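Local atomic coordinates of Old Yellow Enzyme (PDB entry 6AGZ), a protein that probably uses its bound flavin mononucleotide to reduce the activated carbon-carbon double bond of enones, as old yellow enzymes do. Residues 54-59 / 348-353; 311-316 / 335-340. All blocks are in the same frame, centred on the assembly; numbering follows the deposited sequence.

Contact 1 (54-59 / 348-353)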
ATOM      1  N   SER A  54     -24.716  14.385 -26.130  1.00 17.46           N
ATOM      2  CA  SER A  54     -24.656  15.734 -26.688  1.00 16.39           C
ATOM      3  C   SER A  54     -25.028  16.777 -25.644  1.00 17.01           C
ATOM      4  O   SER A  54     -24.350  17.803 -25.507  1.00 17.75           O
ATOM      5  CB  SER A  54     -25.576  15.836 -27.905  1.00 16.54           C
ATOM      6  OG  SER A  54     -25.624  17.165 -28.398  1.00 15.95           O
ATOM      7  N   GLN A  55     -26.110  16.534 -24.897  1.00 16.49           N
ATOM      8  CA  GLN A  55     -26.528  17.488 -23.874  1.00 17.79           C
ATOM      9  C   GLN A  55     -25.474  17.642 -22.786  1.00 18.15           C
ATOM     10  O   GLN A  55     -25.328  18.728 -22.213  1.00 17.75           O
ATOM     11  CB  GLN A  55     -27.859  17.054 -23.262  1.00 17.31           C
ATOM     12  CG  GLN A  55     -29.006  16.983 -24.254  1.00 17.45           C
ATOM     13  CD  GLN A  55     -30.289  16.493 -23.616  1.00 19.01           C
ATOM     14  OE1 GLN A  55     -30.596  16.833 -22.473  1.00 19.59           O
ATOM     15  NE2 GLN A  55     -31.044  15.684 -24.350  1.00 19.44           N
ATOM     16  N   ARG A  56     -24.730  16.579 -22.493  1.00 18.47           N
ATOM     17  CA  ARG A  56     -23.703  16.616 -21.464  1.00 17.19           C
ATOM     18  C   ARG A  56     -22.366  17.122 -21.983  1.00 16.93           C
ATOM     19  O   ARG A  56     -21.492  17.463 -21.177  1.00 17.64           O
ATOM     20  CB  ARG A  56     -23.548  15.226 -20.844  1.00 15.47           C
ATOM     21  CG  ARG A  56     -24.743  14.870 -19.983  1.00 15.66           C
ATOM     22  CD  ARG A  56     -24.960  13.381 -19.816  1.00 14.31           C
ATOM     23  NE  ARG A  56     -26.117  13.140 -18.958  1.00 14.69           N
ATOM     24  CZ  ARG A  56     -27.379  13.221 -19.369  1.00 15.47           C
ATOM     25  NH1 ARG A  56     -27.651  13.533 -20.629  1.00 14.30           N
ATOM     26  NH2 ARG A  56     -28.373  12.994 -18.520  1.00 15.48           N
ATOM     27  N   ALA A  57     -22.187  17.181 -23.301  1.00 16.97           N
ATOM     28  CA  ALA A  57     -21.030  17.841 -23.880  1.00 16.13           C
ATOM     29  C   ALA A  57     -21.270  19.325 -24.126  1.00 16.87           C
ATOM     30  O   ALA A  57     -20.306  20.072 -24.326  1.00 16.67           O
ATOM     31  CB  ALA A  57     -20.633  17.151 -25.189  1.00 15.95           C
ATOM     32  N   GLU A  58     -22.526  19.765 -24.097  1.00 17.74           N
ATOM     33  CA  GLU A  58     -22.847  21.172 -24.285  1.00 20.49           C
ATOM     34  C   GLU A  58     -22.500  21.973 -23.035  1.00 20.40           C
ATOM     35  O   GLU A  58     -22.785  21.553 -21.910  1.00 20.90           O
ATOM     36  CB  GLU A  58     -24.332  21.331 -24.614  1.00 21.80           C
ATOM     37  CG  GLU A  58     -24.780  22.754 -24.900  1.00 24.96           C
ATOM     38  CD  GLU A  58     -26.291  22.877 -24.988  1.00 28.10           C
ATOM     39  OE1 GLU A  58     -26.988  22.180 -24.221  1.00 28.30           O
ATOM     40  OE2 GLU A  58     -26.781  23.662 -25.828  1.00 29.58           O
ATOM     41  N   ASN A  59     -21.874  23.134 -23.244  1.00 20.32           N
ATOM     42  CA  ASN A  59     -21.517  24.057 -22.163  1.00 21.38           C
ATOM     43  C   ASN A  59     -20.649  23.378 -21.104  1.00 22.95           C
ATOM     44  O   ASN A  59     -20.764  23.662 -19.910  1.00 24.96           O
ATOM     45  CB  ASN A  59     -22.765  24.665 -21.517  1.00 20.85           C
ATOM     46  CG  ASN A  59     -23.609  25.456 -22.497  1.00 21.68           C
ATOM     47  OD1 ASN A  59     -23.084  26.137 -23.379  1.00 22.47           O
ATOM     48  ND2 ASN A  59     -24.925  25.369 -22.347  1.00 20.49           N
ATOM     49  N   SER A 348     -29.246  12.502 -14.156  1.00 14.94           N
ATOM     50  CA  SER A 348     -30.465  13.280 -13.989  1.00 15.66           C
ATOM     51  C   SER A 348     -30.247  14.774 -14.190  1.00 16.16           C
ATOM     52  O   SER A 348     -31.212  15.544 -14.121  1.00 15.79           O
ATOM     53  CB  SER A 348     -31.063  13.029 -12.603  1.00 16.81           C
ATOM     54  OG  SER A 348     -30.162  13.409 -11.577  1.00 17.83           O
ATOM     55  N   ASN A 349     -29.010  15.202 -14.434  1.00 15.87           N
ATOM     56  CA  ASN A 349     -28.678  16.608 -14.649  1.00 17.17           C
ATOM     57  C   ASN A 349     -27.822  16.714 -15.901  1.00 18.42           C
ATOM     58  O   ASN A 349     -26.586  16.652 -15.825  1.00 13.41           O
ATOM     59  CB  ASN A 349     -27.959  17.202 -13.439  1.00 17.26           C
ATOM     60  CG  ASN A 349     -28.802  17.159 -12.179  1.00 18.74           C
ATOM     61  OD1 ASN A 349     -28.854  16.147 -11.478  1.00 17.93           O
ATOM     62  ND2 ASN A 349     -29.469  18.268 -11.888  1.00 15.04           N
ATOM     63  N   PRO A 350     -28.440  16.865 -17.076  1.00 17.88           N
ATOM     64  CA  PRO A 350     -27.647  17.019 -18.303  1.00 18.15           C
ATOM     65  C   PRO A 350     -26.806  18.281 -18.318  1.00 18.66           C
ATOM     66  O   PRO A 350     -25.778  18.317 -19.006  1.00 19.65           O
ATOM     67  CB  PRO A 350     -28.708  17.034 -19.414  1.00 19.20           C
ATOM     68  CG  PRO A 350     -29.957  17.482 -18.740  1.00 19.89           C
ATOM     69  CD  PRO A 350     -29.888  16.913 -17.344  1.00 18.45           C
ATOM     70  N   ASP A 351     -27.207  19.318 -17.580  1.00 17.33           N
ATOM     71  CA  ASP A 351     -26.434  20.547 -17.452  1.00 14.81           C
ATOM     72  C   ASP A 351     -25.708  20.632 -16.112  1.00 17.01           C
ATOM     73  O   ASP A 351     -25.560  21.723 -15.553  1.00 17.23           O
ATOM     74  CB  ASP A 351     -27.344  21.760 -17.652  1.00 15.52           C
ATOM     75  CG  ASP A 351     -28.514  21.774 -16.691  1.00 19.11           C
ATOM     76  OD1 ASP A 351     -28.807  20.713 -16.099  1.00 18.50           O
ATOM     77  OD2 ASP A 351     -29.142  22.841 -16.527  1.00 16.45           O
ATOM     78  N   LEU A 352     -25.255  19.495 -15.588  1.00 16.48           N
ATOM     79  CA  LEU A 352     -24.559  19.470 -14.304  1.00 14.65           C
ATOM     80  C   LEU A 352     -23.344  20.390 -14.231  1.00 14.83           C
ATOM     81  O   LEU A 352     -23.142  21.005 -13.169  1.00 17.80           O
ATOM     82  CB  LEU A 352     -24.152  18.025 -13.969  1.00 14.54           C
ATOM     83  CG  LEU A 352     -23.468  17.813 -12.613  1.00 14.60           C
ATOM     84  CD1 LEU A 352     -24.462  18.037 -11.485  1.00 13.74           C
ATOM     85  CD2 LEU A 352     -22.843  16.429 -12.513  1.00 14.38           C
ATOM     86  N   PRO A 353     -22.504  20.529 -15.269  1.00 14.45           N
ATOM     87  CA  PRO A 353     -21.372  21.467 -15.151  1.00 15.39           C
ATOM     88  C   PRO A 353     -21.784  22.887 -14.803  1.00 16.83           C
ATOM     89  O   PRO A 353     -21.149  23.516 -13.948  1.00 17.06           O
ATOM     90  CB  PRO A 353     -20.715  21.388 -16.534  1.00 15.86           C
ATOM     91  CG  PRO A 353     -21.023  20.018 -17.005  1.00 16.32           C
ATOM     92  CD  PRO A 353     -22.402  19.715 -16.497  1.00 15.09           C
TER
HETATM   93  O   HOH W   1     -23.687  20.367 -19.768  1.00 19.53           O

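Contact 2 (311-316 / 335-340)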
ATOM      1  N   GLY A 311       0.547  10.818 -11.753  1.00 20.06           N
ATOM      2  CA  GLY A 311      -0.105  11.475 -12.864  1.00 17.86           C
ATOM      3  C   GLY A 311      -1.519  11.906 -12.539  1.00 16.58           C
ATOM      4  O   GLY A 311      -1.928  11.981 -11.377  1.00 15.02           O
ATOM      5  N   VAL A 312      -2.277  12.201 -13.597  1.00 17.82           N
ATOM      6  CA  VAL A 312      -3.673  12.586 -13.433  1.00 17.13           C
ATOM      7  C   VAL A 312      -4.443  11.427 -12.823  1.00 16.09           C
ATOM      8  O   VAL A 312      -4.323  10.276 -13.263  1.00 15.68           O
ATOM      9  CB  VAL A 312      -4.272  13.013 -14.781  1.00 17.21           C
ATOM     10  CG1 VAL A 312      -5.758  13.310 -14.635  1.00 16.65           C
ATOM     11  CG2 VAL A 312      -3.533  14.222 -15.333  1.00 17.27           C
ATOM     12  N   VAL A 313      -5.235  11.722 -11.794  1.00 15.75           N
ATOM     13  CA  VAL A 313      -6.051  10.722 -11.120  1.00 16.37           C
ATOM     14  C   VAL A 313      -7.493  11.209 -11.105  1.00 17.24           C
ATOM     15  O   VAL A 313      -7.764  12.352 -10.720  1.00 17.04           O
ATOM     16  CB  VAL A 313      -5.548  10.431  -9.691  1.00 17.68           C
ATOM     17  CG1 VAL A 313      -5.422  11.716  -8.878  1.00 18.32           C
ATOM     18  CG2 VAL A 313      -6.467   9.438  -8.996  1.00 17.66           C
ATOM     19  N   LEU A 314      -8.409  10.355 -11.546  1.00 17.11           N
ATOM     20  CA  LEU A 314      -9.837  10.645 -11.519  1.00 17.33           C
ATOM     21  C   LEU A 314     -10.447   9.949 -10.311  1.00 15.97           C
ATOM     22  O   LEU A 314     -10.403   8.723 -10.219  1.00 15.57           O
ATOM     23  CB  LEU A 314     -10.513  10.176 -12.807  1.00 17.49           C
ATOM     24  CG  LEU A 314     -12.038  10.053 -12.768  1.00 17.63           C
ATOM     25  CD1 LEU A 314     -12.687  11.402 -12.493  1.00 17.00           C
ATOM     26  CD2 LEU A 314     -12.562   9.454 -14.064  1.00 16.80           C
ATOM     27  N   ARG A 315     -11.006  10.724  -9.390  1.00 16.15           N
ATOM     28  CA  ARG A 315     -11.608  10.185  -8.177  1.00 15.43           C
ATOM     29  C   ARG A 315     -13.122  10.286  -8.283  1.00 15.32           C
ATOM     30  O   ARG A 315     -13.655  11.370  -8.547  1.00 14.32           O
ATOM     31  CB  ARG A 315     -11.104  10.938  -6.943  1.00 15.25           C
ATOM     32  CG  ARG A 315      -9.593  11.110  -6.918  1.00 16.50           C
ATOM     33  CD  ARG A 315      -9.122  11.805  -5.653  1.00 17.97           C
ATOM     34  NE  ARG A 315      -9.345  10.991  -4.463  1.00 16.78           N
ATOM     35  CZ  ARG A 315      -8.826  11.258  -3.270  1.00 17.86           C
ATOM     36  NH1 ARG A 315      -8.047  12.318  -3.107  1.00 18.31           N
ATOM     37  NH2 ARG A 315      -9.083  10.464  -2.239  1.00 17.62           N
ATOM     38  N   SER A 316     -13.815   9.163  -8.086  1.00 16.49           N
ATOM     39  CA  SER A 316     -15.266   9.149  -8.224  1.00 17.94           C
ATOM     40  C   SER A 316     -15.926   8.484  -7.023  1.00 17.76           C
ATOM     41  O   SER A 316     -15.358   7.586  -6.394  1.00 18.36           O
ATOM     42  CB  SER A 316     -15.699   8.431  -9.509  1.00 17.33           C
ATOM     43  OG  SER A 316     -15.204   9.099 -10.656  1.00 17.64           O
ATOM     44  N   ASP A 335      -4.286  19.025  -4.830  1.00 25.40           N
ATOM     45  CA  ASP A 335      -3.156  19.140  -5.741  1.00 24.70           C
ATOM     46  C   ASP A 335      -3.668  19.661  -7.080  1.00 24.66           C
ATOM     47  O   ASP A 335      -4.807  20.127  -7.192  1.00 25.33           O
ATOM     48  CB  ASP A 335      -2.412  17.803  -5.871  1.00 22.96           C
ATOM     49  CG  ASP A 335      -3.314  16.654  -6.300  1.00 21.56           C
ATOM     50  OD1 ASP A 335      -4.204  16.856  -7.154  1.00 20.50           O
ATOM     51  OD2 ASP A 335      -3.120  15.534  -5.784  1.00 20.86           O
ATOM     52  N   ASP A 336      -2.816  19.584  -8.102  1.00 24.34           N
ATOM     53  CA  ASP A 336      -3.118  20.111  -9.425  1.00 24.39           C
ATOM     54  C   ASP A 336      -3.298  19.008 -10.465  1.00 20.92           C
ATOM     55  O   ASP A 336      -3.176  19.269 -11.666  1.00 22.09           O
ATOM     56  CB  ASP A 336      -2.017  21.079  -9.861  1.00 26.50           C
ATOM     57  CG  ASP A 336      -2.507  22.119 -10.846  1.00 28.63           C
ATOM     58  OD1 ASP A 336      -3.659  22.580 -10.702  1.00 29.35           O
ATOM     59  OD2 ASP A 336      -1.739  22.476 -11.764  1.00 29.22           O
ATOM     60  N   ARG A 337      -3.594  17.778 -10.031  1.00 17.39           N
ATOM     61  CA  ARG A 337      -3.702  16.649 -10.950  1.00 16.21           C
ATOM     62  C   ARG A 337      -4.937  15.792 -10.683  1.00 15.18           C
ATOM     63  O   ARG A 337      -4.983  14.636 -11.113  1.00 15.10           O
ATOM     64  CB  ARG A 337      -2.437  15.784 -10.896  1.00 15.40           C
ATOM     65  CG  ARG A 337      -1.967  15.381  -9.491  1.00 16.58           C
ATOM     66  CD  ARG A 337      -2.702  14.152  -8.962  1.00 18.33           C
ATOM     67  NE  ARG A 337      -2.131  13.639  -7.720  1.00 19.33           N
ATOM     68  CZ  ARG A 337      -1.486  12.481  -7.618  1.00 19.39           C
ATOM     69  NH1 ARG A 337      -1.333  11.707  -8.683  1.00 17.68           N
ATOM     70  NH2 ARG A 337      -0.999  12.091  -6.447  1.00 19.13           N
ATOM     71  N   THR A 338      -5.944  16.328  -9.999  1.00 15.52           N
ATOM     72  CA  THR A 338      -7.088  15.544  -9.554  1.00 16.01           C
ATOM     73  C   THR A 338      -8.341  15.936 -10.324  1.00 16.84           C
ATOM     74  O   THR A 338      -8.718  17.112 -10.353  1.00 19.27           O
ATOM     75  CB  THR A 338      -7.322  15.721  -8.052  1.00 15.84           C
ATOM     76  OG1 THR A 338      -6.171  15.263  -7.332  1.00 15.90           O
ATOM     77  CG2 THR A 338      -8.540  14.925  -7.608  1.00 15.13           C
ATOM     78  N   LEU A 339      -8.979  14.946 -10.941  1.00 15.84           N
ATOM     79  CA  LEU A 339     -10.291  15.085 -11.553  1.00 16.52           C
ATOM     80  C   LEU A 339     -11.349  14.515 -10.615  1.00 16.51           C
ATOM     81  O   LEU A 339     -11.087  13.585  -9.849  1.00 16.21           O
ATOM     82  CB  LEU A 339     -10.349  14.362 -12.900  1.00 18.09           C
ATOM     83  CG  LEU A 339      -9.263  14.681 -13.930  1.00 18.49           C
ATOM     84  CD1 LEU A 339      -9.418  13.796 -15.157  1.00 17.87           C
ATOM     85  CD2 LEU A 339      -9.300  16.148 -14.321  1.00 19.40           C
ATOM     86  N   ILE A 340     -12.552  15.080 -10.682  1.00 16.40           N
ATOM     87  CA  ILE A 340     -13.666  14.660  -9.838  1.00 15.51           C
ATOM     88  C   ILE A 340     -14.770  14.130 -10.740  1.00 15.60           C
ATOM     89  O   ILE A 340     -15.274  14.855 -11.608  1.00 16.74           O
ATOM     90  CB  ILE A 340     -14.182  15.807  -8.956  1.00 16.32           C
ATOM     91  CG1 ILE A 340     -13.085  16.273  -7.995  1.00 15.92           C
ATOM     92  CG2 ILE A 340     -15.413  15.365  -8.182  1.00 15.85           C
ATOM     93  CD1 ILE A 340     -12.720  15.250  -6.940  1.00 16.56           C
TER

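Contact 1 (54-59 / 348-353)
Pro350 lies against two neighbouring side chains of helix 47-57, Arg56 and Gln55, and this is the tightly packed half of the contact. The flat guanidinium of Arg56 rests on the proline, whose CA stands 3.9 Å above the plane, over its centre. With CG anti to its own carbonyl carbon (chi1 -71°) and the chain extended as far as NE, Arg56 reaches across Pro350 and puts its charged end on the ring. Its polar end is held from outside the two segments, NE by Phe346 O and NH1 by Tyr52 O, while the Tyr52 ring adds a cation-pi contact. Gln55 runs side by side with the proline, its OE1 3.6 Å from Pro350 CB, and its NE2 is tied to Ser51 OG.

No direct hydrogen bond crosses between 54-59 and 348-353. Toward the end of the helix the segments part, and a water bridges them, 2.6 Å from Glu58 O and 3.0 Å from Pro350 O. Beyond it the packing is looser: the nearest approach of exposed Asn59 to Pro353 is from its backbone O to the ring CB, 4.1 Å away. Pro353 also touches Leu29 of the first barrel strand. The helix after the first strand packing beside the start of a helix after the eighth belongs to the outer-layer closure of an alpha/beta (TIM) barrel, here that of the old yellow enzyme family.

Contact 2 (311-316 / 335-340)
Strands 313-316 and 338-341 are the seventh and eighth of the TIM barrel, joined through helix 328-334 as a beta-alpha-beta unit, and they pair in parallel. Val313 is bracketed by Arg337 and Leu339: its N donates to Arg337 O at 3.0 Å, and its O accepts from Leu339 N. One step on, Arg315 N donates to Leu339 O at 2.9 Å in an almost straight bond (178°).

On one face of the sheet Leu339 packs its CD1 3.7 Å from Val312 CG1, and Leu314 crosses it at about a right angle, CD1 against CB; Val30 of the first strand meets both leucines. On the other face Val313 CG1 touches Arg337 CD, and the Arg315 chain passes Thr338, CD to CG2, on its way to a salt bridge with Glu286.

Just before the eighth strand, Asp335 gathers three bonds. Its OD1 takes both Thr338 OG1 and the backbone N of Arg337, the latter closing an Asx turn, while OD2 forms a salt bridge with Arg337 NE, 2.9 Å away and above the carboxylate plane. A leucine in place of Arg337 would probably leave the Asp335 carboxylate without its charged mate and Gly311 O without this donor. The Arg337 chain bends at chi2 (83°), which swings the guanidinium back toward Gly311; there NH1, also bonded to Trp309 O, meets Gly311 O at 2.8 Å, the acceptor only 4° out of the guanidinium plane.

Overall arrangement
Both contacts belong to the one eight-stranded barrel, with centres 21 Å apart and nearest atoms about 8 Å apart, so they do not touch. Along the chain contact 2 is nested inside contact 1: segment 54-59 follows the first strand, 311-316 and 335-340 hold the seventh and eighth, and 348-353 follows the eighth, across the short helix 344-348. Contact 2 thus pairs the last two strands, while contact 1 brings the chain beyond them back to the helix after strand 29-31, the strand that Leu339 and Pro353 both reach. Ser316 touches the flavin mononucleotide and Ser348 lies about 10 Å from it, consistent with a cofactor at the strands' C-terminal ends, as in other old yellow enzymes.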